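Long-range contacts in catalase (Pseudomonas syringae, PDB 1M7S), which decomposes hydrogen peroxide into water and oxygen with a heme cofactor, protecting cells from the toxic effects of peroxide: residues A[126-131]-A[172-177]; A[98-103]-A[235-240]. One frame throughout, in Å; residues are numbered along the deposited sequence.

Contact 1: residues A[126-131]-A[172-177]; sequences FPTFFI and LTLLYS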
loop_
_atom_site.group_PDB
_atom_site.type_symbol
_atom_site.label_atom_id
_atom_site.label_comp_id
_atom_site.label_asym_id
_atom_site.label_seq_id
_atom_site.Cartn_x
_atom_site.Cartn_y
_atom_site.Cartn_z
ATOM N N PHE A 126 14.029 4.027 -30.832
ATOM C CA PHE A 126 15.109 4.975 -31.157
ATOM C C PHE A 126 16.427 4.443 -30.609
ATOM O O PHE A 126 16.482 3.959 -29.478
ATOM C CB PHE A 126 14.872 6.350 -30.520
ATOM C CG PHE A 126 13.677 7.131 -30.970
ATOM C CD1 PHE A 126 12.948 6.806 -32.095
ATOM C CD2 PHE A 126 13.329 8.274 -30.226
ATOM C CE1 PHE A 126 11.827 7.541 -32.458
ATOM C CE2 PHE A 126 12.240 9.042 -30.639
ATOM C CZ PHE A 126 11.493 8.675 -31.746
ATOM N N PRO A 127 17.509 4.549 -31.355
ATOM C CA PRO A 127 18.779 3.957 -30.887
ATOM C C PRO A 127 19.565 4.796 -29.909
ATOM O O PRO A 127 20.638 4.473 -29.383
ATOM C CB PRO A 127 19.588 3.777 -32.194
ATOM C CG PRO A 127 19.086 4.965 -32.968
ATOM C CD PRO A 127 17.564 5.017 -32.743
ATOM N N THR A 128 19.086 6.040 -29.664
ATOM C CA THR A 128 19.764 6.988 -28.789
ATOM C C THR A 128 18.688 7.563 -27.842
ATOM O O THR A 128 17.509 7.478 -28.166
ATOM C CB THR A 128 20.439 8.143 -29.548
ATOM O OG1 THR A 128 19.595 8.769 -30.520
ATOM C CG2 THR A 128 21.665 7.548 -30.263
ATOM N N PHE A 129 19.146 8.237 -26.802
ATOM C CA PHE A 129 18.208 8.846 -25.843
ATOM C C PHE A 129 18.481 10.340 -25.737
ATOM O O PHE A 129 19.436 10.846 -26.359
ATOM C CB PHE A 129 18.395 8.162 -24.487
ATOM C CG PHE A 129 17.133 8.290 -23.671
ATOM C CD1 PHE A 129 17.144 8.966 -22.453
ATOM C CD2 PHE A 129 15.955 7.731 -24.134
ATOM C CE1 PHE A 129 15.975 9.057 -21.732
ATOM C CE2 PHE A 129 14.780 7.836 -23.410
ATOM C CZ PHE A 129 14.797 8.517 -22.203
ATOM N N PHE A 130 17.602 11.090 -25.098
ATOM C CA PHE A 130 17.750 12.534 -25.031
ATOM C C PHE A 130 18.795 12.955 -24.025
ATOM O O PHE A 130 19.281 14.098 -24.160
ATOM C CB PHE A 130 16.402 13.164 -24.647
ATOM C CG PHE A 130 15.252 12.650 -25.489
ATOM C CD1 PHE A 130 14.457 11.596 -25.063
ATOM C CD2 PHE A 130 14.909 13.328 -26.642
ATOM C CE1 PHE A 130 13.389 11.163 -25.837
ATOM C CE2 PHE A 130 13.832 12.925 -27.415
ATOM C CZ PHE A 130 13.079 11.832 -27.024
ATOM N N ILE A 131 18.999 12.151 -22.968
ATOM C CA ILE A 131 19.937 12.630 -21.944
ATOM C C ILE A 131 21.016 11.574 -21.696
ATOM O O ILE A 131 20.810 10.483 -22.222
ATOM C CB ILE A 131 19.217 12.917 -20.609
ATOM C CG1 ILE A 131 18.377 11.716 -20.205
ATOM C CG2 ILE A 131 18.417 14.208 -20.730
ATOM C CD1 ILE A 131 17.784 11.789 -18.780
ATOM N N LEU A 172 15.899 14.422 -30.251
ATOM C CA LEU A 172 14.769 15.261 -30.612
ATOM C C LEU A 172 14.571 15.275 -32.121
ATOM O O LEU A 172 13.447 15.371 -32.613
ATOM C CB LEU A 172 15.018 16.729 -30.155
ATOM C CG LEU A 172 14.926 16.834 -28.627
ATOM C CD1 LEU A 172 15.494 18.196 -28.239
ATOM C CD2 LEU A 172 13.458 16.642 -28.234
ATOM N N THR A 173 15.621 15.109 -32.898
ATOM C CA THR A 173 15.511 15.024 -34.378
ATOM C C THR A 173 14.772 13.748 -34.719
ATOM O O THR A 173 13.807 13.792 -35.513
ATOM C CB THR A 173 16.935 15.009 -34.986
ATOM O OG1 THR A 173 17.492 16.287 -34.686
ATOM C CG2 THR A 173 17.002 14.798 -36.493
ATOM N N LEU A 174 15.057 12.627 -34.045
ATOM C CA LEU A 174 14.256 11.431 -34.315
ATOM C C LEU A 174 12.786 11.604 -33.906
ATOM O O LEU A 174 11.826 11.257 -34.583
ATOM C CB LEU A 174 14.774 10.240 -33.441
ATOM C CG LEU A 174 16.124 9.663 -33.856
ATOM C CD1 LEU A 174 16.534 8.584 -32.833
ATOM C CD2 LEU A 174 16.111 9.005 -35.243
ATOM N N LEU A 175 12.586 12.178 -32.718
ATOM C CA LEU A 175 11.253 12.388 -32.155
ATOM C C LEU A 175 10.316 13.168 -33.083
ATOM O O LEU A 175 9.159 12.759 -33.234
ATOM C CB LEU A 175 11.312 13.092 -30.778
ATOM C CG LEU A 175 9.901 13.381 -30.181
ATOM C CD1 LEU A 175 9.199 12.080 -29.768
ATOM C CD2 LEU A 175 10.056 14.299 -28.972
ATOM N N TYR A 176 10.805 14.241 -33.690
ATOM C CA TYR A 176 9.988 15.109 -34.523
ATOM C C TYR A 176 9.983 14.653 -35.974
ATOM O O TYR A 176 9.244 15.193 -36.787
ATOM C CB TYR A 176 10.393 16.613 -34.394
ATOM C CG TYR A 176 9.878 17.091 -33.036
ATOM C CD1 TYR A 176 10.755 17.241 -31.969
ATOM C CD2 TYR A 176 8.503 17.342 -32.883
ATOM C CE1 TYR A 176 10.241 17.659 -30.738
ATOM C CE2 TYR A 176 8.015 17.763 -31.649
ATOM C CZ TYR A 176 8.893 17.906 -30.596
ATOM O OH TYR A 176 8.432 18.282 -29.351
ATOM N N SER A 177 10.737 13.648 -36.345
ATOM C CA SER A 177 10.704 13.051 -37.677
ATOM C C SER A 177 9.499 12.108 -37.659
ATOM O O SER A 177 8.893 11.826 -36.620
ATOM C CB SER A 177 11.964 12.225 -37.956
ATOM O OG SER A 177 11.860 10.957 -37.312
#
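Phe-126 and Phe-130 carry the irregular segment 126-131 against the last turns of helix 169-176, with the CA atoms of Phe-126 and Leu-174 7.2 Å apart and those of Phe-130 and Leu-172 6.9 Å apart. The contact is apolar. Leu-174 lies over one face of the Phe-126 ring. Its CB sits 3.8 Å from the ring centroid and 4° off the ring normal, a CH-pi contact. With CG of Leu-174 anti to its carbonyl carbon (chi1 -72°), the two side chains run past each other in opposite directions, and Leu-174 CD1 comes 3.6 Å from Phe-126 CB. Leu-174 CD1 also meets Pro-127 CD at 3.7 Å and touches Thr-128 OG1. That hydroxyl has its polar partner elsewhere, in Thr-171. The far end of the Phe-126 ring reaches the backbone of Leu-175, Phe-126 CZ to Leu-175 CA 3.7 Å. Phe-130 crosses Leu-172 at about a right angle, Phe-130 CE2 to Leu-172 CD2 3.8 Å. Leu-175 CB lies at the edge of the Phe-130 ring, near its plane. Phe-129, between the two in sequence, points away from the helix and touches the heme. The loop follows the predicted active-site Asn-124, so the contact packs helix 169-176 behind a loop on the distal side of the heme in the catalase fold.

Contact 2: residues A[98-103]-A[235-240]; sequences SPETLR and SHLTND
Glu-100 reaches across to the first turn of helix 236-246 and grips Thr-238 with both carboxylate oxygens. Thr-238 N gives a hydrogen bond to Glu-100 OE2, 2.6 Å long with an N-H...O angle of 162°. It arrives on the syn side, 26° out of the carboxylate plane. Thr-238 OG1 donates to Glu-100 OE1 at 2.6 Å and meets its syn lone pair. The glutamate chain is extended beyond CG (chi2 175°), which carries the carboxylate to the helix start. Arg-54 adds a long, weak ion pair to OE1, and Thr-56 is a second partner of Thr-238 OG1. Ser-235 holds the N-cap position, but its own OG is bonded to Arg-54.

A water bridges the segments. It accepts from His-236 N at 2.8 Å and weakly from Glu-100 N, and it is bonded to His-236 ND1 at 2.7 Å in the ring plane. His-236 NE2 is bonded to Pro-182 O. Both ring nitrogens are therefore engaged, and the imidazole is held in orientation. His-236 CE1 lies 3.7 Å from Thr-101 CG2, while Thr-101 OG1 is bonded to Gln-230.

The buried carboxylate gives Thr-238 N at the helix start an acceptor; the side chain of Ser-235 makes no capping bond. The Thr-238 amide and hydroxyl, with the more distant Arg-54, would probably favour the ionised form of Glu-100.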
loop_
_atom_site.group_PDB
_atom_site.type_symbol
_atom_site.label_atom_id
_atom_site.label_comp_id
_atom_site.label_asym_id
_atom_site.label_seq_id
_atom_site.Cartn_x
_atom_site.Cartn_y
_atom_site.Cartn_z
ATOM N N SER A 98 -4.274 6.354 -23.660
ATOM C CA SER A 98 -3.907 7.500 -24.478
ATOM C C SER A 98 -3.813 7.001 -25.921
ATOM O O SER A 98 -3.466 5.823 -26.135
ATOM C CB SER A 98 -2.540 8.050 -24.064
ATOM O OG SER A 98 -1.469 7.083 -24.132
ATOM N N PRO A 99 -4.073 7.841 -26.900
ATOM C CA PRO A 99 -4.016 7.520 -28.293
ATOM C C PRO A 99 -2.645 6.969 -28.637
ATOM O O PRO A 99 -1.630 7.572 -28.313
ATOM C CB PRO A 99 -4.246 8.828 -29.102
ATOM C CG PRO A 99 -5.036 9.635 -28.066
ATOM C CD PRO A 99 -4.505 9.253 -26.681
ATOM N N GLU A 100 -2.587 5.852 -29.360
ATOM C CA GLU A 100 -1.314 5.256 -29.738
ATOM C C GLU A 100 -0.694 6.023 -30.893
ATOM O O GLU A 100 0.485 5.843 -31.202
ATOM C CB GLU A 100 -1.493 3.723 -29.958
ATOM C CG GLU A 100 -1.642 3.009 -28.600
ATOM C CD GLU A 100 -1.934 1.528 -28.725
ATOM O OE1 GLU A 100 -1.725 0.728 -27.786
ATOM O OE2 GLU A 100 -2.418 1.051 -29.783
ATOM N N THR A 101 -1.385 6.999 -31.498
ATOM C CA THR A 101 -0.882 7.931 -32.488
ATOM C C THR A 101 -0.097 9.109 -31.920
ATOM O O THR A 101 0.528 9.887 -32.668
ATOM C CB THR A 101 -2.059 8.599 -33.267
ATOM O OG1 THR A 101 -3.183 8.789 -32.376
ATOM C CG2 THR A 101 -2.499 7.724 -34.411
ATOM N N LEU A 102 -0.010 9.265 -30.603
ATOM C CA LEU A 102 0.724 10.404 -30.047
ATOM C C LEU A 102 2.221 10.269 -30.336
ATOM O O LEU A 102 2.766 9.156 -30.271
ATOM C CB LEU A 102 0.491 10.538 -28.552
ATOM C CG LEU A 102 -0.967 10.837 -28.129
ATOM C CD1 LEU A 102 -0.920 11.208 -26.633
ATOM C CD2 LEU A 102 -1.577 11.938 -28.947
ATOM N N ARG A 103 2.820 11.373 -30.715
ATOM C CA ARG A 103 4.243 11.420 -31.070
ATOM C C ARG A 103 5.110 11.048 -29.879
ATOM O O ARG A 103 5.004 11.683 -28.833
ATOM C CB ARG A 103 4.620 12.835 -31.564
ATOM C CG ARG A 103 6.158 12.906 -31.867
ATOM C CD ARG A 103 6.440 14.347 -32.376
ATOM N NE ARG A 103 5.541 14.593 -33.520
ATOM C CZ ARG A 103 5.790 14.053 -34.721
ATOM N NH1 ARG A 103 6.822 13.265 -35.058
ATOM N NH2 ARG A 103 4.892 14.315 -35.647
ATOM N N SER A 235 -6.247 3.116 -30.632
ATOM C CA SER A 235 -5.427 1.956 -30.228
ATOM C C SER A 235 -4.903 1.268 -31.499
ATOM O O SER A 235 -4.875 0.040 -31.546
ATOM C CB SER A 235 -6.216 0.909 -29.441
ATOM O OG SER A 235 -6.675 1.405 -28.177
ATOM N N HIS A 236 -4.314 2.076 -32.383
ATOM C CA HIS A 236 -3.906 1.506 -33.682
ATOM C C HIS A 236 -2.725 0.543 -33.567
ATOM O O HIS A 236 -2.741 -0.489 -34.284
ATOM C CB HIS A 236 -3.675 2.553 -34.733
ATOM C CG HIS A 236 -2.340 3.191 -34.817
ATOM N ND1 HIS A 236 -1.900 4.090 -33.860
ATOM C CD2 HIS A 236 -1.319 3.055 -35.689
ATOM C CE1 HIS A 236 -0.680 4.507 -34.142
ATOM N NE2 HIS A 236 -0.309 3.888 -35.253
ATOM N N LEU A 237 -1.832 0.788 -32.636
ATOM C CA LEU A 237 -0.688 -0.121 -32.514
ATOM C C LEU A 237 -1.140 -1.409 -31.849
ATOM O O LEU A 237 -0.690 -2.467 -32.297
ATOM C CB LEU A 237 0.426 0.533 -31.680
ATOM C CG LEU A 237 0.924 1.866 -32.300
ATOM C CD1 LEU A 237 1.930 2.524 -31.325
ATOM C CD2 LEU A 237 1.603 1.685 -33.639
ATOM N N THR A 238 -2.003 -1.343 -30.829
ATOM C CA THR A 238 -2.445 -2.609 -30.202
ATOM C C THR A 238 -3.248 -3.446 -31.202
ATOM O O THR A 238 -3.127 -4.698 -31.318
ATOM C CB THR A 238 -3.282 -2.341 -28.936
ATOM O OG1 THR A 238 -2.447 -1.740 -27.915
ATOM C CG2 THR A 238 -3.828 -3.637 -28.350
ATOM N N ASN A 239 -4.152 -2.772 -31.897
ATOM C CA ASN A 239 -5.004 -3.468 -32.869
ATOM C C ASN A 239 -4.185 -4.157 -33.954
ATOM O O ASN A 239 -4.494 -5.296 -34.339
ATOM C CB ASN A 239 -5.933 -2.447 -33.547
ATOM C CG ASN A 239 -7.286 -2.436 -32.846
ATOM O OD1 ASN A 239 -7.855 -3.535 -32.679
ATOM N ND2 ASN A 239 -7.720 -1.237 -32.517
ATOM N N ASP A 240 -3.222 -3.446 -34.521
ATOM C CA ASP A 240 -2.336 -3.962 -35.560
ATOM C C ASP A 240 -1.583 -5.214 -35.101
ATOM O O ASP A 240 -1.465 -6.187 -35.854
ATOM C CB ASP A 240 -1.308 -2.904 -35.961
ATOM C CG ASP A 240 -0.250 -3.455 -36.930
ATOM O OD1 ASP A 240 0.884 -3.744 -36.470
ATOM O OD2 ASP A 240 -0.579 -3.581 -38.119
HETATM O O HOH W 1 -3.963 4.881 -32.240
#

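Overall arrangement
Both contacts are buried and join a loop to a helix, but they hold different elements. Contact 1 packs the loop after strand 117-124 on the end of helix 169-176. Contact 2 ties the loop before strand 107-114 to the start of helix 236-246. Their chemistry differs accordingly: contact 1 is aromatic and aliphatic packing near the heme, whereas contact 2 is built on a carboxylate, a water and helix amides. Contact 2 also lies at a subunit boundary, where Leu-152 of the second subunit packs on Ser-235 and Thr-238. The centres of the two contacts are about 19 Å apart, and Arg-103 links them, its NH1 lying 3.0 Å from Leu-175 O in a probable hydrogen bond.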